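PDB 3EZO: malonyl CoA-acyl carrier protein transacylase from Burkholderia pseudomallei 1710b, which probably catalyses the transfer of malonyl groups from malonyl-CoA to holo-acyl carrier protein, releasing CoA. Local coordinates for residues T129-P132 and V133-G137; D216-R219 and E220-G224; Q268-R272 and E273-H277. One frame throughout, in Å; residues are numbered along the deposited sequence.

Contact 1 (T129-P132 and V133-G137)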
loop_
_atom_site.group_PDB
_atom_site.type_symbol
_atom_site.label_atom_id
_atom_site.label_comp_id
_atom_site.label_asym_id
_atom_site.label_seq_id
_atom_site.Cartn_x
_atom_site.Cartn_y
_atom_site.Cartn_z
ATOM N N THR A 129 -4.995 16.795 -1.253
ATOM C CA THR A 129 -5.069 18.231 -1.139
ATOM C C THR A 129 -3.908 18.910 -0.366
ATOM O O THR A 129 -4.015 20.094 0.003
ATOM C CB THR A 129 -6.383 18.569 -0.486
ATOM O OG1 THR A 129 -6.410 18.011 0.823
ATOM C CG2 THR A 129 -7.554 17.992 -1.332
ATOM N N ALA A 130 -2.822 18.182 -0.107
ATOM C CA ALA A 130 -1.694 18.732 0.659
ATOM C C ALA A 130 -1.036 19.892 -0.100
ATOM O O ALA A 130 -0.696 20.912 0.504
ATOM C CB ALA A 130 -0.676 17.668 0.984
ATOM N N VAL A 131 -0.890 19.748 -1.415
ATOM C CA VAL A 131 -0.262 20.780 -2.226
ATOM C C VAL A 131 -1.213 21.234 -3.327
ATOM O O VAL A 131 -2.120 20.478 -3.740
ATOM C CB VAL A 131 1.095 20.334 -2.827
ATOM C CG1 VAL A 131 2.026 19.826 -1.721
ATOM C CG2 VAL A 131 0.923 19.286 -3.839
ATOM N N PRO A 132 -1.015 22.466 -3.803
ATOM C CA PRO A 132 -1.929 22.941 -4.819
ATOM C C PRO A 132 -1.915 22.112 -6.100
ATOM O O PRO A 132 -0.926 21.469 -6.440
ATOM C CB PRO A 132 -1.469 24.375 -5.056
ATOM C CG PRO A 132 -0.846 24.797 -3.724
ATOM C CD PRO A 132 -0.097 23.530 -3.351
ATOM N N VAL A 133 -3.034 22.123 -6.791
ATOM C CA VAL A 133 -3.218 21.342 -8.010
ATOM C C VAL A 133 -2.101 21.617 -9.010
ATOM O O VAL A 133 -1.714 22.782 -9.205
ATOM C CB VAL A 133 -4.590 21.691 -8.676
ATOM C CG1 VAL A 133 -4.758 20.980 -10.055
ATOM C CG2 VAL A 133 -5.744 21.342 -7.711
ATOM N N GLY A 134 -1.595 20.555 -9.623
ATOM C CA GLY A 134 -0.575 20.663 -10.652
ATOM C C GLY A 134 0.853 20.921 -10.157
ATOM O O GLY A 134 1.777 21.001 -10.957
ATOM N N VAL A 135 1.041 21.062 -8.852
ATOM C CA VAL A 135 2.382 21.311 -8.290
ATOM C C VAL A 135 3.339 20.130 -8.528
ATOM O O VAL A 135 4.497 20.302 -8.947
ATOM C CB VAL A 135 2.299 21.704 -6.805
ATOM C CG1 VAL A 135 3.557 21.306 -6.063
ATOM C CG2 VAL A 135 2.028 23.225 -6.702
ATOM N N GLY A 136 2.838 18.929 -8.322
ATOM C CA GLY A 136 3.710 17.787 -8.420
ATOM C C GLY A 136 3.077 16.522 -8.910
ATOM O O GLY A 136 1.877 16.476 -9.220
ATOM N N GLY A 137 3.899 15.473 -8.915
ATOM C CA GLY A 137 3.496 14.146 -9.365
ATOM C C GLY A 137 4.505 13.081 -9.023
ATOM O O GLY A 137 5.364 13.258 -8.141
#

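Contact 2 (D216-R219 and E220-G224)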
loop_
_atom_site.group_PDB
_atom_site.type_symbol
_atom_site.label_atom_id
_atom_site.label_comp_id
_atom_site.label_asym_id
_atom_site.label_seq_id
_atom_site.Cartn_x
_atom_site.Cartn_y
_atom_site.Cartn_z
ATOM N N ASP A 216 0.444 16.332 8.716
ATOM C CA ASP A 216 -0.064 17.142 9.809
ATOM C C ASP A 216 -1.551 16.897 10.066
ATOM O O ASP A 216 -1.967 16.814 11.207
ATOM C CB ASP A 216 0.188 18.630 9.537
ATOM C CG ASP A 216 1.673 18.971 9.570
ATOM O OD1 ASP A 216 2.397 18.299 10.337
ATOM O OD2 ASP A 216 2.108 19.869 8.819
ATOM N N LYS A 217 -2.337 16.778 9.003
ATOM C CA LYS A 217 -3.767 16.474 9.133
ATOM C C LYS A 217 -3.973 15.061 9.708
ATOM O O LYS A 217 -4.836 14.847 10.555
ATOM C CB LYS A 217 -4.448 16.596 7.765
ATOM C CG LYS A 217 -4.568 18.025 7.237
ATOM C CD LYS A 217 -5.119 18.004 5.760
ATOM C CE LYS A 217 -4.037 17.410 4.757
ATOM N NZ LYS A 217 -4.010 17.821 3.280
ATOM N N LEU A 218 -3.155 14.117 9.253
ATOM C CA LEU A 218 -3.230 12.745 9.744
ATOM C C LEU A 218 -2.949 12.661 11.229
ATOM O O LEU A 218 -3.628 11.897 11.927
ATOM C CB LEU A 218 -2.299 11.766 8.986
ATOM C CG LEU A 218 -2.908 11.138 7.737
ATOM C CD1 LEU A 218 -1.807 10.510 6.782
ATOM C CD2 LEU A 218 -4.005 10.095 8.126
ATOM N N ARG A 219 -1.989 13.452 11.707
ATOM C CA ARG A 219 -1.655 13.473 13.131
ATOM C C ARG A 219 -2.846 13.925 13.964
ATOM O O ARG A 219 -3.169 13.313 14.988
ATOM C CB ARG A 219 -0.427 14.352 13.416
ATOM C CG ARG A 219 0.025 14.218 14.828
ATOM C CD ARG A 219 1.131 15.219 15.195
ATOM N NE ARG A 219 2.375 14.981 14.431
ATOM C CZ ARG A 219 2.818 15.690 13.393
ATOM N NH1 ARG A 219 2.120 16.686 12.858
ATOM N NH2 ARG A 219 3.970 15.367 12.847
ATOM N N GLU A 220 -3.509 14.992 13.519
ATOM C CA GLU A 220 -4.711 15.468 14.200
ATOM C C GLU A 220 -5.806 14.413 14.173
ATOM O O GLU A 220 -6.433 14.121 15.196
ATOM C CB GLU A 220 -5.253 16.743 13.542
ATOM C CG GLU A 220 -4.333 17.903 13.668
ATOM C CD GLU A 220 -4.801 19.139 12.876
ATOM O OE1 GLU A 220 -5.727 19.034 12.009
ATOM O OE2 GLU A 220 -4.201 20.220 13.148
ATOM N N TYR A 221 -6.026 13.818 13.008
ATOM C CA TYR A 221 -7.066 12.770 12.886
ATOM C C TYR A 221 -6.754 11.550 13.761
ATOM O O TYR A 221 -7.597 11.076 14.506
ATOM C CB TYR A 221 -7.262 12.344 11.417
ATOM C CG TYR A 221 -8.462 11.436 11.223
ATOM C CD1 TYR A 221 -9.665 11.919 10.691
ATOM C CD2 TYR A 221 -8.395 10.094 11.570
ATOM C CE1 TYR A 221 -10.788 11.047 10.545
ATOM C CE2 TYR A 221 -9.483 9.234 11.412
ATOM C CZ TYR A 221 -10.667 9.713 10.900
ATOM O OH TYR A 221 -11.715 8.807 10.757
ATOM N N LEU A 222 -5.538 11.042 13.697
ATOM C CA LEU A 222 -5.172 9.853 14.489
ATOM C C LEU A 222 -5.222 10.086 15.980
ATOM O O LEU A 222 -5.354 9.134 16.718
ATOM C CB LEU A 222 -3.792 9.319 14.070
ATOM C CG LEU A 222 -3.830 8.611 12.711
ATOM C CD1 LEU A 222 -2.492 8.553 12.048
ATOM C CD2 LEU A 222 -4.445 7.200 12.870
ATOM N N ALA A 223 -5.135 11.343 16.431
ATOM C CA ALA A 223 -5.287 11.664 17.851
ATOM C C ALA A 223 -6.591 11.109 18.446
ATOM O O ALA A 223 -6.649 10.749 19.634
ATOM C CB ALA A 223 -5.204 13.196 18.074
ATOM N N GLY A 224 -7.643 11.061 17.633
ATOM C CA GLY A 224 -8.912 10.541 18.079
ATOM C C GLY A 224 -9.172 9.089 17.747
ATOM O O GLY A 224 -10.279 8.628 17.977
HETATM O O HOH W 1 -7.021 16.941 10.550
#

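Contact 3 (Q268-R272 and E273-H277)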
loop_
_atom_site.group_PDB
_atom_site.type_symbol
_atom_site.label_atom_id
_atom_site.label_comp_id
_atom_site.label_asym_id
_atom_site.label_seq_id
_atom_site.Cartn_x
_atom_site.Cartn_y
_atom_site.Cartn_z
ATOM N N GLN A 268 12.589 -8.001 3.055
ATOM C CA GLN A 268 13.826 -8.561 3.563
ATOM C C GLN A 268 13.784 -8.764 5.062
ATOM O O GLN A 268 14.324 -9.739 5.561
ATOM C CB GLN A 268 14.996 -7.658 3.183
ATOM C CG GLN A 268 15.187 -7.607 1.672
ATOM C CD GLN A 268 16.225 -6.620 1.245
ATOM O OE1 GLN A 268 16.458 -5.597 1.905
ATOM N NE2 GLN A 268 16.875 -6.924 0.113
ATOM N N HIS A 269 13.115 -7.850 5.775
ATOM C CA HIS A 269 12.953 -7.958 7.224
ATOM C C HIS A 269 12.178 -9.232 7.523
ATOM O O HIS A 269 12.555 -10.003 8.423
ATOM C CB HIS A 269 12.241 -6.735 7.809
ATOM C CG HIS A 269 11.953 -6.859 9.260
ATOM N ND1 HIS A 269 12.706 -6.222 10.219
ATOM C CD2 HIS A 269 11.023 -7.587 9.927
ATOM C CE1 HIS A 269 12.225 -6.519 11.414
ATOM N NE2 HIS A 269 11.217 -7.364 11.264
ATOM N N ILE A 270 11.116 -9.456 6.749
ATOM C CA ILE A 270 10.249 -10.634 6.923
ATOM C C ILE A 270 11.057 -11.921 6.720
ATOM O O ILE A 270 10.983 -12.826 7.538
ATOM C CB ILE A 270 9.008 -10.562 5.967
ATOM C CG1 ILE A 270 8.037 -9.470 6.498
ATOM C CG2 ILE A 270 8.368 -11.944 5.839
ATOM C CD1 ILE A 270 7.004 -9.015 5.511
ATOM N N ALA A 271 11.830 -11.968 5.638
ATOM C CA ALA A 271 12.718 -13.082 5.344
ATOM C C ALA A 271 13.727 -13.344 6.459
ATOM O O ALA A 271 13.991 -14.505 6.773
ATOM C CB ALA A 271 13.456 -12.844 4.063
ATOM N N ARG A 272 14.309 -12.287 7.043
ATOM C CA ARG A 272 15.308 -12.465 8.134
ATOM C C ARG A 272 14.660 -12.994 9.403
ATOM O O ARG A 272 15.350 -13.484 10.276
ATOM C CB ARG A 272 16.084 -11.161 8.465
ATOM C CG ARG A 272 17.063 -10.773 7.396
ATOM C CD ARG A 272 18.090 -9.743 7.885
ATOM N NE ARG A 272 17.343 -8.599 8.350
ATOM C CZ ARG A 272 16.921 -7.617 7.562
ATOM N NH1 ARG A 272 17.230 -7.606 6.273
ATOM N NH2 ARG A 272 16.204 -6.632 8.082
ATOM N N GLU A 273 13.339 -12.918 9.516
ATOM C CA GLU A 273 12.669 -13.551 10.647
ATOM C C GLU A 273 12.462 -15.051 10.425
ATOM O O GLU A 273 11.835 -15.718 11.245
ATOM C CB GLU A 273 11.312 -12.889 10.930
ATOM C CG GLU A 273 11.409 -11.438 11.417
ATOM C CD GLU A 273 12.077 -11.328 12.760
ATOM O OE1 GLU A 273 11.768 -12.186 13.616
ATOM O OE2 GLU A 273 12.892 -10.392 12.965
ATOM N N GLY A 274 12.964 -15.587 9.332
ATOM C CA GLY A 274 12.828 -17.030 9.074
ATOM C C GLY A 274 11.491 -17.398 8.413
ATOM O O GLY A 274 11.132 -18.569 8.365
ATOM N N VAL A 275 10.756 -16.391 7.929
ATOM C CA VAL A 275 9.611 -16.611 7.073
ATOM C C VAL A 275 10.069 -16.894 5.647
ATOM O O VAL A 275 10.818 -16.124 5.053
ATOM C CB VAL A 275 8.672 -15.368 7.044
ATOM C CG1 VAL A 275 7.469 -15.610 6.070
ATOM C CG2 VAL A 275 8.207 -15.013 8.427
ATOM N N THR A 276 9.623 -18.008 5.092
ATOM C CA THR A 276 9.922 -18.384 3.723
ATOM C C THR A 276 8.672 -18.313 2.845
ATOM O O THR A 276 8.781 -18.252 1.629
ATOM C CB THR A 276 10.471 -19.822 3.687
ATOM O OG1 THR A 276 9.533 -20.689 4.347
ATOM C CG2 THR A 276 11.820 -19.887 4.461
ATOM N N HIS A 277 7.489 -18.279 3.456
ATOM C CA HIS A 277 6.234 -18.138 2.705
ATOM C C HIS A 277 5.587 -16.761 2.865
ATOM O O HIS A 277 5.194 -16.360 3.967
ATOM C CB HIS A 277 5.245 -19.229 3.138
ATOM C CG HIS A 277 5.779 -20.623 2.961
ATOM N ND1 HIS A 277 5.410 -21.681 3.766
ATOM C CD2 HIS A 277 6.699 -21.113 2.106
ATOM C CE1 HIS A 277 6.042 -22.770 3.378
ATOM N NE2 HIS A 277 6.830 -22.451 2.373
HETATM O O HOH W 2 13.951 -9.342 10.779
HETATM O O HOH W 3 13.287 -16.515 4.811
#

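Contact 1 (T129-P132 and V133-G137)
Val135 folds back over Val131 and Pro132 at the end of a short surface connection, where the chain passes from helix 113-128 into strand 136-142. The fold-back is a type II beta turn from Pro132 to Val135. Its evidence is the backbone bond from Val135 N to Pro132 O, 3.1 Å long with an N-H...O angle of 156°, together with the positive phi of Gly134 (78°) at the third position, where type II turns commonly carry a glycine.

Followed outward, the Val135 side chain begins with CB lying 3.3 Å from Pro132 O, the same carbonyl oxygen that its own amide grips. From there the two methyls part. CG1, which stands opposite the backbone N (chi1 152°, some way from the staggered value), reaches the branch of Val131, with its closest approach of 4.0 Å to Val131 CG2; the two valines meet at about a right angle. CG2 takes the proline instead, lying 4.0 Å from Pro132 CD and beside the carbonyl oxygen. Val133, at position i+1 of the turn, directs its side chain away from this cluster.

Beyond the turn, Val131 also packs on Pro205 and Leu210, while the Val135 backbone bonds to Lys179. Chemically, a single amide-carbonyl bond closes the loop, and the remaining contacts are those of Val135 carbons with the Val131 side chain, the proline ring and the Pro132 carbonyl oxygen, so the turn rests on backbone geometry and apolar packing, with no charge pairing across it.

Contact 2 (D216-R219 and E220-G224)
Lys217 with Tyr221 and Leu218 with Leu222 are i to i+4 pairs along the C-terminal turns of helix 212-223, a contact made mainly by its backbone. Leu222 N meets Leu218 O at 2.7 Å and 168°, and Tyr221 N meets Lys217 O at 2.9 Å; the bond from Glu220 N to Asp216 O is weak. On the buried side, Leu222 CB, CG and CD1 all lie close to Leu218 O, and Leu222 CD1 meets Leu218 CB at 4.4 Å.

Polar groups line two other flanks of the helix. Lys217 O takes a second donor, a water at 3.0 Å that also donates to Glu220 OE1 at 2.9 Å, tying the extended glutamate chain to the helix backbone. On another flank, Arg219 bends at chi3 (-65°) and forms a salt bridge from NH1 to Asp216 OD1, 3.0 Å, about one turn earlier. The carboxylate oxygen lies in the guanidinium plane and uses its anti lone pair, while Asp216 OD2 forms a salt bridge with Lys212, so the aspartate is shared by two cations.

Helix 113-128 packs against Lys217, Tyr221 and Leu222, with Tyr221 stacked on Phe122 and Lys217 NZ hydrogen-bonded to Ala126 O; helix 246-256 meets Arg219 and Leu222 through Val254, and Leu222 through Leu253.

Contact 3 (Q268-R272 and E273-H277)
Glu273 N and Gly274 N turn back onto the last turn of helix 263-272, the former bonded to Ile270 O at 3.1 Å and weakly to His269 O. Gly274 N bonds to Ala271 O at 3.0 Å. Gly274 has left the helix with a phi of 85°, a positive value that glycine adopts readily.

The His269 ring and the Glu273 carboxylate run alongside each other in the same direction, their planes inclined by 25°. NE2 of His269 stays 3.9 Å from Glu273 OE2. A water links the glutamate to the backbone instead, donating to His269 O at 2.8 Å and to Glu273 OE2. The oxygen of this water also sits over the centre of one face of the imidazole. The bend of the glutamate at chi2 (-65°) curls its carboxylate back toward that water.

Positive phi at Gly274 with two bonds back into the helix is a Schellman motif, and here it ends the helix that leads into strand 277-281 of the parallel sheet. Its usual apolar partnership is present too: Val275, just past the glycine, puts CB 3.6 Å from Ile270 CG2, the two side chains crossing at a slant. That methyl of Ile270 stands opposite the backbone N, turned toward the emerging chain. Alongside this pair Ala271 CA makes a CA-H...O contact of 3.6 Å with Val275 O, and a second water donates to both Ala271 O and Val275 O. Inward, Ile270 and Val275 share Ala12 of strand 11-15 and Ile93 of strand 93-96, while His269 packs on Ile93 and on Val235, Val240 and Val242.

Overall arrangement
Contacts 1 and 2 adjoin although their centres are 20 Å apart: Lys217 NZ reaches Thr129 OG1 at 3.4 Å in a weak hydrogen bond, and Ala130 packs on the same lysine. Contact 3 is remote, its nearest atoms about 24 Å from contact 1 and about 21 Å from contact 2; contacts 1 and 3 lie on opposite sides of the chain's centre. The predicted active-site pair, Ser98 and His207, falls nearest contact 2, where the side chain of Leu218 is about 8 Å from that of His207 and about 9 Å from that of Ser98. The side chain of Val131 in contact 1 is about 12 Å from that of His207, whereas contact 3 lies at the parallel sheet, away from both.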